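Local coordinates for protein fluvirucin B1 DH domain from module 1 (Actinomadura vulgaris, PDB 6OBV) that probably dehydrates a beta-hydroxyacyl intermediate to the alpha,beta-unsaturated form in module 1 of the fluvirucin B1 polyketide synthase, at residues M52-I58 with P114-A120; F82-A86 with L98-L103; G128-V134 with H146-T152. All coordinates share one frame; numbering follows the deposited sequence.

Overall arrangement
The three contacts build one side of a dehydratase with the double-hotdog fold expected of polyketide synthase DH domains. Contact 1 pairs strands 52-58 and 115-121, contact 2 sets helix 79-92 against strand 97-103, and contact 3 is the hairpin of strands 130-137 and 144-152. Contact 2 is nested inside the chain loop that contact 1 closes, and contact 3 follows both. Centres of contacts 2 and 3 lie about 7 Å apart; that of contact 1 is about 14 and 15 Å from them. Strands 52-58, 115-121, 130-137, 144-152 and 97-103 run side by side in that order. Together with helix 79-92 they form the helix-on-sheet layer of the first hotdog half, and contact 1 also meets the second subunit.

Contact 1. Residues M52-I58 with P114-A120; sequences MVLTGRI and PVQLQVA
Val115 N donates to Ile58 O at 2.7 Å, lying nearly along the carbonyl direction. Val115 O answers by taking Ile58 N, and this two-way exchange recurs at the Gly56-Leu117 and Leu54-Val119 pairs, giving six backbone bonds between antiparallel strands. The middle pair is geometrically different: Leu117 N meets Gly56 O at 2.9 Å from well above the carbonyl plane, although its N-H points almost straight at the oxygen (174°).

The hydrogen-bonded pairs turn their side chains, those of Ile58, Val115, Leu117, Leu54 and Val119, to one face, and the non-hydrogen-bonded pairs turn theirs to the other. On the first, Ile58 CG1 lies alongside Val115 CB at 3.9 Å, while its other branch, CG2, reaches Leu117 CD1 at 4.0 Å, the two side chains crossing at about a right angle. Ile58 CG1 sits between the backbone N and the carbonyl carbon (chi1 60°), which puts it on the Val115 side.

On the face of Val53, Thr55 and Arg57 the contacts are mixed. Gln118 CG rests against Thr55 CG2, and Gln118 OE1 comes to 3.2 Å from Val53 CG2, while Gln118 NE2 is bonded to Glu45 O of the second subunit. Thr55 OG1 is likewise held from across the dimer, by Leu30 O and Gln32 NE2 of the second subunit. Arg57 bends at chi3 (-67°) to lay its guanidinium beside the Pro114 ring, Arg57 NH2 to Pro114 CG 3.7 Å; its NE is buried without a polar partner.

The face of Leu54, Leu117 and Val119 is covered by helix 79-92, which contributes Ala89 and Leu85. Strand 40-45 flanks residues 52-58 in the sheet, and strand 130-137 flanks residues 114-120.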
ATOM      1  N   MET A  52      -6.767   3.566   4.780  1.00 42.10           N
ATOM      2  CA  MET A  52      -5.318   3.586   4.700  1.00 34.49           C
ATOM      3  C   MET A  52      -4.790   2.209   5.039  1.00 29.58           C
ATOM      4  O   MET A  52      -5.398   1.474   5.823  1.00 29.12           O
ATOM      5  CB  MET A  52      -4.728   4.605   5.676  1.00 34.00           C
ATOM      6  CG  MET A  52      -3.237   4.751   5.624  1.00 34.72           C
ATOM      7  SD  MET A  52      -2.739   6.172   6.607  1.00 44.53           S
ATOM      8  CE  MET A  52      -3.538   7.496   5.689  1.00 38.08           C
ATOM      9  N   VAL A  53      -3.646   1.868   4.456  1.00 28.76           N
ATOM     10  CA  VAL A  53      -2.904   0.680   4.848  1.00 29.76           C
ATOM     11  C   VAL A  53      -1.457   1.108   5.036  1.00 33.57           C
ATOM     12  O   VAL A  53      -0.914   1.868   4.222  1.00 34.54           O
ATOM     13  CB  VAL A  53      -3.050  -0.465   3.825  1.00 28.04           C
ATOM     14  CG1 VAL A  53      -2.350  -0.127   2.498  1.00 35.76           C
ATOM     15  CG2 VAL A  53      -2.525  -1.763   4.397  1.00 33.87           C
ATOM     16  N   LEU A  54      -0.873   0.719   6.166  1.00 27.90           N
ATOM     17  CA  LEU A  54       0.540   0.930   6.442  1.00 25.25           C
ATOM     18  C   LEU A  54       1.235  -0.414   6.367  1.00 28.90           C
ATOM     19  O   LEU A  54       0.694  -1.425   6.833  1.00 21.97           O
ATOM     20  CB  LEU A  54       0.770   1.545   7.824  1.00 29.24           C
ATOM     21  CG  LEU A  54       0.314   2.991   8.001  1.00 28.73           C
ATOM     22  CD1 LEU A  54      -1.218   3.061   8.183  1.00 25.81           C
ATOM     23  CD2 LEU A  54       1.045   3.611   9.187  1.00 31.30           C
ATOM     24  N   THR A  55       2.428  -0.421   5.782  1.00 27.89           N
ATOM     25  CA  THR A  55       3.136  -1.652   5.490  1.00 28.28           C
ATOM     26  C   THR A  55       4.524  -1.600   6.105  1.00 27.46           C
ATOM     27  O   THR A  55       5.117  -0.528   6.233  1.00 23.80           O
ATOM     28  CB  THR A  55       3.278  -1.871   3.991  1.00 23.73           C
ATOM     29  OG1 THR A  55       4.175  -0.866   3.471  1.00 24.97           O
ATOM     30  CG2 THR A  55       1.918  -1.772   3.319  1.00 18.57           C
ATOM     31  N   GLY A  56       5.041  -2.771   6.461  1.00 23.80           N
ATOM     32  CA  GLY A  56       6.388  -2.843   6.973  1.00 25.75           C
ATOM     33  C   GLY A  56       6.895  -4.261   6.933  1.00 31.21           C
ATOM     34  O   GLY A  56       6.269  -5.151   6.351  1.00 26.77           O
ATOM     35  N   ARG A  57       8.059  -4.457   7.541  1.00 39.67           N
ATOM     36  CA  ARG A  57       8.683  -5.770   7.580  1.00 43.41           C
ATOM     37  C   ARG A  57       9.545  -5.857   8.833  1.00 42.12           C
ATOM     38  O   ARG A  57      10.105  -4.854   9.282  1.00 37.71           O
ATOM     39  CB  ARG A  57       9.505  -6.035   6.309  1.00 41.04           C
ATOM     40  CG  ARG A  57      10.993  -6.108   6.530  1.00 47.29           C
ATOM     41  CD  ARG A  57      11.755  -6.323   5.241  1.00 50.59           C
ATOM     42  NE  ARG A  57      11.504  -7.633   4.651  1.00 52.23           N
ATOM     43  CZ  ARG A  57      12.028  -8.044   3.496  1.00 63.07           C
ATOM     44  NH1 ARG A  57      12.834  -7.241   2.806  1.00 64.79           N
ATOM     45  NH2 ARG A  57      11.745  -9.255   3.024  1.00 65.00           N
ATOM     46  N   ILE A  58       9.618  -7.059   9.418  1.00 34.76           N
ATOM     47  CA  ILE A  58      10.455  -7.291  10.588  1.00 32.80           C
ATOM     48  C   ILE A  58      11.166  -8.630  10.434  1.00 29.78           C
ATOM     49  O   ILE A  58      10.771  -9.486   9.640  1.00 30.94           O
ATOM     50  CB  ILE A  58       9.647  -7.251  11.909  1.00 33.61           C
ATOM     51  CG1 ILE A  58       8.559  -8.308  11.899  1.00 27.79           C
ATOM     52  CG2 ILE A  58       9.035  -5.858  12.149  1.00 30.76           C
ATOM     53  CD1 ILE A  58       7.668  -8.262  13.119  1.00 32.03           C
ATOM     54  N   PRO A 114      12.026 -13.163   7.387  1.00 42.25           N
ATOM     55  CA  PRO A 114      11.328 -11.883   7.521  1.00 36.52           C
ATOM     56  C   PRO A 114       9.817 -12.052   7.508  1.00 32.22           C
ATOM     57  O   PRO A 114       9.271 -13.002   6.942  1.00 33.40           O
ATOM     58  CB  PRO A 114      11.806 -11.096   6.303  1.00 35.00           C
ATOM     59  CG  PRO A 114      12.128 -12.117   5.322  1.00 38.06           C
ATOM     60  CD  PRO A 114      12.704 -13.279   6.093  1.00 41.05           C
ATOM     61  N   VAL A 115       9.141 -11.097   8.136  1.00 32.11           N
ATOM     62  CA  VAL A 115       7.688 -11.068   8.227  1.00 27.09           C
ATOM     63  C   VAL A 115       7.186  -9.775   7.602  1.00 33.29           C
ATOM     64  O   VAL A 115       7.642  -8.683   7.967  1.00 33.01           O
ATOM     65  CB  VAL A 115       7.224 -11.182   9.687  1.00 31.45           C
ATOM     66  CG1 VAL A 115       5.715 -11.147   9.775  1.00 21.91           C
ATOM     67  CG2 VAL A 115       7.804 -12.445  10.337  1.00 35.68           C
ATOM     68  N   GLN A 116       6.250  -9.902   6.660  1.00 30.27           N
ATOM     69  CA  GLN A 116       5.566  -8.743   6.101  1.00 27.81           C
ATOM     70  C   GLN A 116       4.417  -8.330   7.013  1.00 24.98           C
ATOM     71  O   GLN A 116       3.635  -9.176   7.451  1.00 26.91           O
ATOM     72  CB  GLN A 116       5.027  -9.064   4.707  1.00 23.96           C
ATOM     73  CG  GLN A 116       6.091  -9.221   3.656  1.00 36.97           C
ATOM     74  CD  GLN A 116       5.488  -9.374   2.275  1.00 48.78           C
ATOM     75  OE1 GLN A 116       4.369  -9.906   2.118  1.00 41.50           O
ATOM     76  NE2 GLN A 116       6.209  -8.891   1.262  1.00 55.21           N
ATOM     77  N   LEU A 117       4.315  -7.032   7.307  1.00 28.14           N
ATOM     78  CA  LEU A 117       3.270  -6.504   8.184  1.00 28.77           C
ATOM     79  C   LEU A 117       2.344  -5.602   7.388  1.00 27.63           C
ATOM     80  O   LEU A 117       2.805  -4.858   6.523  1.00 27.09           O
ATOM     81  CB  LEU A 117       3.865  -5.692   9.337  1.00 22.58           C
ATOM     82  CG  LEU A 117       4.780  -6.372  10.348  1.00 26.86           C
ATOM     83  CD1 LEU A 117       5.169  -5.347  11.447  1.00 20.97           C
ATOM     84  CD2 LEU A 117       4.080  -7.574  10.950  1.00 22.74           C
ATOM     85  N   GLN A 118       1.043  -5.651   7.685  1.00 28.60           N
ATOM     86  CA  GLN A 118       0.105  -4.686   7.115  1.00 33.33           C
ATOM     87  C   GLN A 118      -0.901  -4.271   8.172  1.00 32.83           C
ATOM     88  O   GLN A 118      -1.541  -5.128   8.787  1.00 26.09           O
ATOM     89  CB  GLN A 118      -0.648  -5.240   5.901  1.00 37.00           C
ATOM     90  CG  GLN A 118      -0.080  -4.837   4.571  1.00 46.45           C
ATOM     91  CD  GLN A 118      -1.052  -5.072   3.427  1.00 49.85           C
ATOM     92  OE1 GLN A 118      -2.248  -4.811   3.547  1.00 59.95           O
ATOM     93  NE2 GLN A 118      -0.540  -5.575   2.316  1.00 41.91           N
ATOM     94  N   VAL A 119      -1.050  -2.963   8.356  1.00 30.38           N
ATOM     95  CA  VAL A 119      -1.985  -2.383   9.307  1.00 31.23           C
ATOM     96  C   VAL A 119      -3.032  -1.631   8.498  1.00 27.98           C
ATOM     97  O   VAL A 119      -2.723  -0.624   7.852  1.00 26.24           O
ATOM     98  CB  VAL A 119      -1.288  -1.449  10.311  1.00 32.09           C
ATOM     99  CG1 VAL A 119      -2.291  -0.977  11.344  1.00 32.33           C
ATOM    100  CG2 VAL A 119      -0.092  -2.143  10.992  1.00 30.09           C
ATOM    101  N   ALA A 120      -4.265  -2.122   8.505  1.00 29.82           N
ATOM    102  CA  ALA A 120      -5.333  -1.520   7.725  1.00 29.01           C
ATOM    103  C   ALA A 120      -6.234  -0.698   8.639  1.00 29.81           C
ATOM    104  O   ALA A 120      -6.599  -1.148   9.729  1.00 28.38           O
ATOM    105  CB  ALA A 120      -6.138  -2.598   7.001  1.00 29.29           C
TER

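Contact 2. Residues F82-A86 with L98-L103; sequences FVELA and LEELTL
Phe82, Val83 and Ala86 lie on helix 79-92, the long helix that the sheet of a hotdog half curls round, and they face Leu98, Leu101 and Leu103 of strand 97-103. The axes of the two short segments come no closer than 10.1 Å, at an angle of 135°, a gap bridged by leucines. Leu101 supplies both branches: CD1 touches Ala86 CB at 4.1 Å, while CD2 lies 3.9 Å from Phe82 O and also reaches Val83 CG2. Its CG is swung opposite the backbone N (chi1 -171°), which carries the two methyls toward the helix. Leu98 has the same first torsion and brings CD2 to 4.2 Å from Ala86 CB and near Val83 CG2. At the other end of the strand, Leu103 crosses Phe82 obliquely, with CD1 3.7 Å from Phe82 CD2 and in touch with Phe82 CB as well.

Phe77 meets the Phe82 ring edge-to-face, and Trp252 of strand 247-257 touches Val83 and Leu103. Between Leu98 and Leu101, Glu99 and Glu100 both face Thr150, a classic beta bulge that places the strand beside strand 144-152.

No hydrogen bond joins the two segments. Their union is made by apolar side chains and depends on van der Waals packing and on the burial of methyl groups and one aromatic ring.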
ATOM      1  N   PHE A  82       1.572  -5.438  18.753  1.00 28.73           N
ATOM      2  CA  PHE A  82       0.364  -5.116  18.005  1.00 27.16           C
ATOM      3  C   PHE A  82      -0.252  -3.824  18.512  1.00 26.69           C
ATOM      4  O   PHE A  82      -0.795  -3.042  17.726  1.00 29.18           O
ATOM      5  CB  PHE A  82      -0.619  -6.279  18.093  1.00 24.86           C
ATOM      6  CG  PHE A  82      -0.172  -7.498  17.336  1.00 22.60           C
ATOM      7  CD1 PHE A  82       0.025  -7.438  15.964  1.00 23.29           C
ATOM      8  CD2 PHE A  82       0.078  -8.691  17.997  1.00 23.07           C
ATOM      9  CE1 PHE A  82       0.446  -8.560  15.262  1.00 26.88           C
ATOM     10  CE2 PHE A  82       0.508  -9.815  17.299  1.00 28.04           C
ATOM     11  CZ  PHE A  82       0.684  -9.752  15.936  1.00 26.71           C
ATOM     12  N   VAL A  83      -0.181  -3.592  19.825  1.00 21.20           N
ATOM     13  CA  VAL A  83      -0.575  -2.304  20.382  1.00 26.92           C
ATOM     14  C   VAL A  83       0.243  -1.192  19.739  1.00 26.43           C
ATOM     15  O   VAL A  83      -0.286  -0.143  19.355  1.00 31.94           O
ATOM     16  CB  VAL A  83      -0.399  -2.307  21.915  1.00 24.59           C
ATOM     17  CG1 VAL A  83      -0.320  -0.892  22.438  1.00 22.14           C
ATOM     18  CG2 VAL A  83      -1.524  -3.083  22.625  1.00 18.75           C
ATOM     19  N   GLU A  84       1.556  -1.396  19.625  1.00 26.43           N
ATOM     20  CA  GLU A  84       2.402  -0.365  19.030  1.00 27.51           C
ATOM     21  C   GLU A  84       2.063  -0.146  17.556  1.00 30.56           C
ATOM     22  O   GLU A  84       2.022   0.999  17.082  1.00 33.15           O
ATOM     23  CB  GLU A  84       3.884  -0.714  19.179  1.00 23.55           C
ATOM     24  CG  GLU A  84       4.813   0.149  18.284  1.00 19.76           C
ATOM     25  CD  GLU A  84       4.987   1.590  18.804  1.00 28.75           C
ATOM     26  OE1 GLU A  84       4.380   1.918  19.857  1.00 32.20           O
ATOM     27  OE2 GLU A  84       5.736   2.385  18.169  1.00 26.71           O
ATOM     28  N   LEU A  85       1.795  -1.227  16.826  1.00 26.66           N
ATOM     29  CA  LEU A  85       1.470  -1.103  15.409  1.00 26.96           C
ATOM     30  C   LEU A  85       0.150  -0.378  15.211  1.00 26.04           C
ATOM     31  O   LEU A  85       0.039   0.529  14.373  1.00 30.40           O
ATOM     32  CB  LEU A  85       1.416  -2.490  14.773  1.00 21.16           C
ATOM     33  CG  LEU A  85       2.797  -3.088  14.535  1.00 22.43           C
ATOM     34  CD1 LEU A  85       2.743  -4.539  14.075  1.00 19.12           C
ATOM     35  CD2 LEU A  85       3.578  -2.225  13.522  1.00 20.87           C
ATOM     36  N   ALA A  86      -0.867  -0.774  15.977  1.00 22.72           N
ATOM     37  CA  ALA A  86      -2.182  -0.168  15.858  1.00 22.98           C
ATOM     38  C   ALA A  86      -2.145   1.312  16.239  1.00 28.63           C
ATOM     39  O   ALA A  86      -2.777   2.148  15.587  1.00 25.56           O
ATOM     40  CB  ALA A  86      -3.180  -0.938  16.733  1.00 22.59           C
ATOM     41  N   LEU A  98      -6.386   3.971  21.051  1.00 22.46           N
ATOM     42  CA  LEU A  98      -6.764   2.578  20.799  1.00 21.31           C
ATOM     43  C   LEU A  98      -7.922   2.208  21.713  1.00 29.38           C
ATOM     44  O   LEU A  98      -7.734   1.754  22.844  1.00 22.98           O
ATOM     45  CB  LEU A  98      -5.575   1.661  21.030  1.00 26.55           C
ATOM     46  CG  LEU A  98      -5.799   0.213  20.621  1.00 28.82           C
ATOM     47  CD1 LEU A  98      -6.371   0.171  19.220  1.00 25.66           C
ATOM     48  CD2 LEU A  98      -4.463  -0.529  20.698  1.00 29.69           C
ATOM     49  N   GLU A  99      -9.147   2.415  21.223  1.00 28.19           N
ATOM     50  CA  GLU A  99     -10.324   2.163  22.047  1.00 28.18           C
ATOM     51  C   GLU A  99     -10.424   0.689  22.434  1.00 30.23           C
ATOM     52  O   GLU A  99     -10.767   0.353  23.568  1.00 31.60           O
ATOM     53  CB  GLU A  99     -11.569   2.622  21.290  1.00 31.01           C
ATOM     54  CG  GLU A  99     -12.906   2.214  21.874  1.00 30.54           C
ATOM     55  CD  GLU A  99     -14.061   2.737  21.031  1.00 39.28           C
ATOM     56  OE1 GLU A  99     -14.339   3.951  21.091  1.00 46.20           O
ATOM     57  OE2 GLU A  99     -14.680   1.947  20.291  1.00 43.03           O
ATOM     58  N   GLU A 100     -10.098  -0.202  21.515  1.00 30.96           N
ATOM     59  CA  GLU A 100     -10.221  -1.632  21.751  1.00 33.61           C
ATOM     60  C   GLU A 100      -9.278  -2.342  20.786  1.00 23.53           C
ATOM     61  O   GLU A 100      -9.137  -1.921  19.637  1.00 21.27           O
ATOM     62  CB  GLU A 100     -11.677  -2.080  21.554  1.00 38.99           C
ATOM     63  CG  GLU A 100     -12.012  -3.461  22.069  1.00 46.06           C
ATOM     64  CD  GLU A 100     -11.666  -4.543  21.068  1.00 53.24           C
ATOM     65  OE1 GLU A 100     -11.311  -5.668  21.498  1.00 45.83           O
ATOM     66  OE2 GLU A 100     -11.739  -4.257  19.849  1.00 56.13           O
ATOM     67  N   LEU A 101      -8.604  -3.393  21.258  1.00 26.55           N
ATOM     68  CA  LEU A 101      -7.887  -4.298  20.356  1.00 25.91           C
ATOM     69  C   LEU A 101      -7.941  -5.715  20.928  1.00 29.41           C
ATOM     70  O   LEU A 101      -7.634  -5.922  22.108  1.00 25.48           O
ATOM     71  CB  LEU A 101      -6.436  -3.852  20.159  1.00 21.41           C
ATOM     72  CG  LEU A 101      -5.536  -4.518  19.110  1.00 18.52           C
ATOM     73  CD1 LEU A 101      -5.769  -3.926  17.727  1.00 17.19           C
ATOM     74  CD2 LEU A 101      -4.080  -4.334  19.470  1.00 23.25           C
ATOM     75  N   THR A 102      -8.363  -6.681  20.111  1.00 26.11           N
ATOM     76  CA  THR A 102      -8.351  -8.091  20.491  1.00 22.88           C
ATOM     77  C   THR A 102      -7.266  -8.791  19.691  1.00 26.36           C
ATOM     78  O   THR A 102      -7.161  -8.581  18.475  1.00 25.10           O
ATOM     79  CB  THR A 102      -9.703  -8.773  20.250  1.00 26.87           C
ATOM     80  OG1 THR A 102     -10.746  -8.026  20.877  1.00 34.65           O
ATOM     81  CG2 THR A 102      -9.711 -10.175  20.835  1.00 26.31           C
ATOM     82  N   LEU A 103      -6.441  -9.593  20.377  1.00 21.90           N
ATOM     83  CA  LEU A 103      -5.491 -10.452  19.683  1.00 24.65           C
ATOM     84  C   LEU A 103      -6.217 -11.718  19.252  1.00 28.84           C
ATOM     85  O   LEU A 103      -6.862 -12.386  20.065  1.00 39.69           O
ATOM     86  CB  LEU A 103      -4.291 -10.789  20.573  1.00 31.29           C
ATOM     87  CG  LEU A 103      -3.313  -9.657  20.967  1.00 38.11           C
ATOM     88  CD1 LEU A 103      -3.078  -8.592  19.849  1.00 37.83           C
ATOM     89  CD2 LEU A 103      -3.673  -9.008  22.285  1.00 37.73           C
TER

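Contact 3. Residues G128-V134 with H146-T152; sequences GRREVAV and HAAGTLT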
ATOM      1  N   GLY A 128     -16.597   9.282  14.137  1.00 50.40           N
ATOM      2  CA  GLY A 128     -15.178   9.570  14.238  1.00 49.38           C
ATOM      3  C   GLY A 128     -14.326   8.392  14.665  1.00 49.04           C
ATOM      4  O   GLY A 128     -13.155   8.581  15.016  1.00 55.20           O
ATOM      5  N   ARG A 129     -14.883   7.183  14.643  1.00 36.28           N
ATOM      6  CA  ARG A 129     -14.196   5.962  15.025  1.00 35.53           C
ATOM      7  C   ARG A 129     -13.772   5.204  13.772  1.00 31.81           C
ATOM      8  O   ARG A 129     -14.485   5.198  12.765  1.00 36.45           O
ATOM      9  CB  ARG A 129     -15.096   5.097  15.923  1.00 36.37           C
ATOM     10  CG  ARG A 129     -15.312   5.713  17.327  1.00 38.36           C
ATOM     11  CD  ARG A 129     -16.501   5.131  18.108  1.00 35.43           C
ATOM     12  NE  ARG A 129     -16.218   3.772  18.542  1.00 35.82           N
ATOM     13  CZ  ARG A 129     -16.730   2.699  17.946  1.00 41.53           C
ATOM     14  NH1 ARG A 129     -17.554   2.858  16.914  1.00 42.22           N
ATOM     15  NH2 ARG A 129     -16.428   1.477  18.367  1.00 34.90           N
ATOM     16  N   ARG A 130     -12.588   4.601  13.835  1.00 29.15           N
ATOM     17  CA  ARG A 130     -11.994   3.860  12.726  1.00 32.66           C
ATOM     18  C   ARG A 130     -11.717   2.427  13.154  1.00 31.16           C
ATOM     19  O   ARG A 130     -11.320   2.176  14.302  1.00 28.97           O
ATOM     20  CB  ARG A 130     -10.684   4.500  12.259  1.00 25.04           C
ATOM     21  CG  ARG A 130     -10.819   5.898  11.700  1.00 38.80           C
ATOM     22  CD  ARG A 130      -9.473   6.376  11.196  1.00 33.30           C
ATOM     23  NE  ARG A 130      -9.464   7.757  10.698  1.00 29.34           N
ATOM     24  CZ  ARG A 130      -9.511   8.080   9.410  1.00 37.70           C
ATOM     25  NH1 ARG A 130      -9.613   7.132   8.478  1.00 39.59           N
ATOM     26  NH2 ARG A 130      -9.469   9.351   9.055  1.00 44.54           N
ATOM     27  N   GLU A 131     -11.936   1.488  12.232  1.00 24.78           N
ATOM     28  CA  GLU A 131     -11.587   0.097  12.466  1.00 29.25           C
ATOM     29  C   GLU A 131     -10.142  -0.115  12.040  1.00 35.17           C
ATOM     30  O   GLU A 131      -9.677   0.474  11.059  1.00 39.17           O
ATOM     31  CB  GLU A 131     -12.507  -0.853  11.699  1.00 30.76           C
ATOM     32  CG  GLU A 131     -13.852  -1.068  12.330  1.00 40.55           C
ATOM     33  CD  GLU A 131     -14.771   0.137  12.137  1.00 58.26           C
ATOM     34  OE1 GLU A 131     -15.083   0.485  10.970  1.00 56.72           O
ATOM     35  OE2 GLU A 131     -15.172   0.746  13.162  1.00 66.01           O
ATOM     36  N   VAL A 132      -9.426  -0.931  12.805  1.00 29.24           N
ATOM     37  CA  VAL A 132      -8.025  -1.219  12.540  1.00 29.64           C
ATOM     38  C   VAL A 132      -7.858  -2.723  12.610  1.00 27.34           C
ATOM     39  O   VAL A 132      -8.596  -3.409  13.325  1.00 28.67           O
ATOM     40  CB  VAL A 132      -7.082  -0.494  13.527  1.00 30.41           C
ATOM     41  CG1 VAL A 132      -7.305  -0.985  14.942  1.00 32.26           C
ATOM     42  CG2 VAL A 132      -5.599  -0.633  13.106  1.00 23.39           C
ATOM     43  N   ALA A 133      -6.932  -3.239  11.803  1.00 25.13           N
ATOM     44  CA  ALA A 133      -6.624  -4.660  11.737  1.00 27.48           C
ATOM     45  C   ALA A 133      -5.141  -4.793  11.427  1.00 30.41           C
ATOM     46  O   ALA A 133      -4.584  -3.956  10.721  1.00 32.93           O
ATOM     47  CB  ALA A 133      -7.480  -5.376  10.672  1.00 27.79           C
ATOM     48  N   VAL A 134      -4.487  -5.814  11.995  1.00 28.53           N
ATOM     49  CA  VAL A 134      -3.085  -6.115  11.686  1.00 22.09           C
ATOM     50  C   VAL A 134      -3.024  -7.505  11.055  1.00 25.49           C
ATOM     51  O   VAL A 134      -3.497  -8.480  11.649  1.00 23.66           O
ATOM     52  CB  VAL A 134      -2.175  -6.048  12.928  1.00 19.07           C
ATOM     53  CG1 VAL A 134      -0.706  -6.251  12.526  1.00 14.15           C
ATOM     54  CG2 VAL A 134      -2.301  -4.713  13.647  1.00 14.39           C
ATOM     55  N   HIS A 146      -4.021 -10.970  12.847  1.00 25.53           N
ATOM     56  CA  HIS A 146      -3.555 -11.217  14.206  1.00 25.19           C
ATOM     57  C   HIS A 146      -4.214 -10.331  15.247  1.00 28.62           C
ATOM     58  O   HIS A 146      -4.150 -10.648  16.437  1.00 31.97           O
ATOM     59  CB  HIS A 146      -2.027 -11.030  14.278  1.00 21.24           C
ATOM     60  CG  HIS A 146      -1.263 -12.057  13.492  1.00 28.49           C
ATOM     61  ND1 HIS A 146      -1.147 -13.365  13.901  1.00 29.68           N
ATOM     62  CD2 HIS A 146      -0.600 -11.974  12.311  1.00 23.66           C
ATOM     63  CE1 HIS A 146      -0.438 -14.042  13.016  1.00 30.75           C
ATOM     64  NE2 HIS A 146      -0.097 -13.218  12.039  1.00 30.79           N
ATOM     65  N   ALA A 147      -4.845  -9.239  14.835  1.00 30.13           N
ATOM     66  CA  ALA A 147      -5.329  -8.237  15.772  1.00 26.23           C
ATOM     67  C   ALA A 147      -6.384  -7.419  15.050  1.00 29.50           C
ATOM     68  O   ALA A 147      -6.238  -7.116  13.862  1.00 32.02           O
ATOM     69  CB  ALA A 147      -4.192  -7.329  16.264  1.00 18.30           C
ATOM     70  N   ALA A 148      -7.455  -7.095  15.755  1.00 21.32           N
ATOM     71  CA  ALA A 148      -8.508  -6.274  15.180  1.00 27.37           C
ATOM     72  C   ALA A 148      -9.087  -5.428  16.291  1.00 29.97           C
ATOM     73  O   ALA A 148      -9.243  -5.905  17.420  1.00 27.93           O
ATOM     74  CB  ALA A 148      -9.613  -7.118  14.539  1.00 28.71           C
ATOM     75  N   GLY A 149      -9.392  -4.176  15.978  1.00 25.80           N
ATOM     76  CA  GLY A 149     -10.043  -3.355  16.977  1.00 25.85           C
ATOM     77  C   GLY A 149     -10.564  -2.038  16.460  1.00 27.51           C
ATOM     78  O   GLY A 149     -11.025  -1.958  15.317  1.00 25.56           O
ATOM     79  N   THR A 150     -10.495  -0.998  17.298  1.00 25.95           N
ATOM     80  CA  THR A 150     -11.103   0.289  16.994  1.00 27.30           C
ATOM     81  C   THR A 150     -10.247   1.420  17.540  1.00 31.60           C
ATOM     82  O   THR A 150      -9.834   1.399  18.709  1.00 31.84           O
ATOM     83  CB  THR A 150     -12.515   0.370  17.576  1.00 35.04           C
ATOM     84  OG1 THR A 150     -13.338  -0.612  16.943  1.00 43.80           O
ATOM     85  CG2 THR A 150     -13.105   1.740  17.335  1.00 33.41           C
ATOM     86  N   LEU A 151      -9.985   2.395  16.681  1.00 29.79           N
ATOM     87  CA  LEU A 151      -9.336   3.641  17.041  1.00 25.14           C
ATOM     88  C   LEU A 151     -10.374   4.747  17.159  1.00 31.09           C
ATOM     89  O   LEU A 151     -11.379   4.752  16.444  1.00 36.73           O
ATOM     90  CB  LEU A 151      -8.291   4.023  15.994  1.00 25.87           C
ATOM     91  CG  LEU A 151      -7.163   3.003  15.825  1.00 30.01           C
ATOM     92  CD1 LEU A 151      -6.574   3.019  14.394  1.00 30.25           C
ATOM     93  CD2 LEU A 151      -6.083   3.261  16.878  1.00 27.15           C
ATOM     94  N   THR A 152     -10.124   5.682  18.078  1.00 30.13           N
ATOM     95  CA  THR A 152     -10.967   6.854  18.268  1.00 32.27           C
ATOM     96  C   THR A 152     -10.059   8.059  18.471  1.00 34.14           C
ATOM     97  O   THR A 152      -8.855   7.922  18.693  1.00 35.30           O
ATOM     98  CB  THR A 152     -11.945   6.680  19.454  1.00 35.08           C
ATOM     99  OG1 THR A 152     -12.807   7.819  19.546  1.00 51.28           O
ATOM    100  CG2 THR A 152     -11.206   6.533  20.784  1.00 30.30           C
TER
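Backbone hydrogen bonds tie Arg130 to Leu151 and Val132 to Gly149, two in each pair. Leu151 N to Arg130 O is the shortest at 2.7 Å, whereas Val132 N stands 3.1 Å from Gly149 O and 55° out of its carbonyl plane. Val134 then pairs with two successive residues, its N bonding to Ala147 O and its O accepting from His146 N at 2.8 Å; this is a classic beta bulge.

Apolar packing lies on the face of Val132, Val134, Ala147 and Leu151. Leu151 crosses Val132 at about a right angle, CD1 meeting Val132 CB at 3.7 Å. Val132 CG1, set between its own N and carbonyl carbon (chi1 64°), is turned toward the backbone of Gly149. Further along, the CB atoms of Val134 and Ala147 lie 4.1 Å apart, and Phe82 of helix 79-92 packs on both residues.

Charge gathers at the Arg129 end. Thr150 CG2 sits over one face of the Arg129 guanidinium, 3.5 Å from Arg129 NH2, while salt bridges from NH2 to Glu99 and from NH1 to Asp127 probably help hold the group in place.

With strand 115-121 on one flank and strand 97-103 on the other, the pair forms an antiparallel beta hairpin inside the wrapping sheet of a hotdog fold.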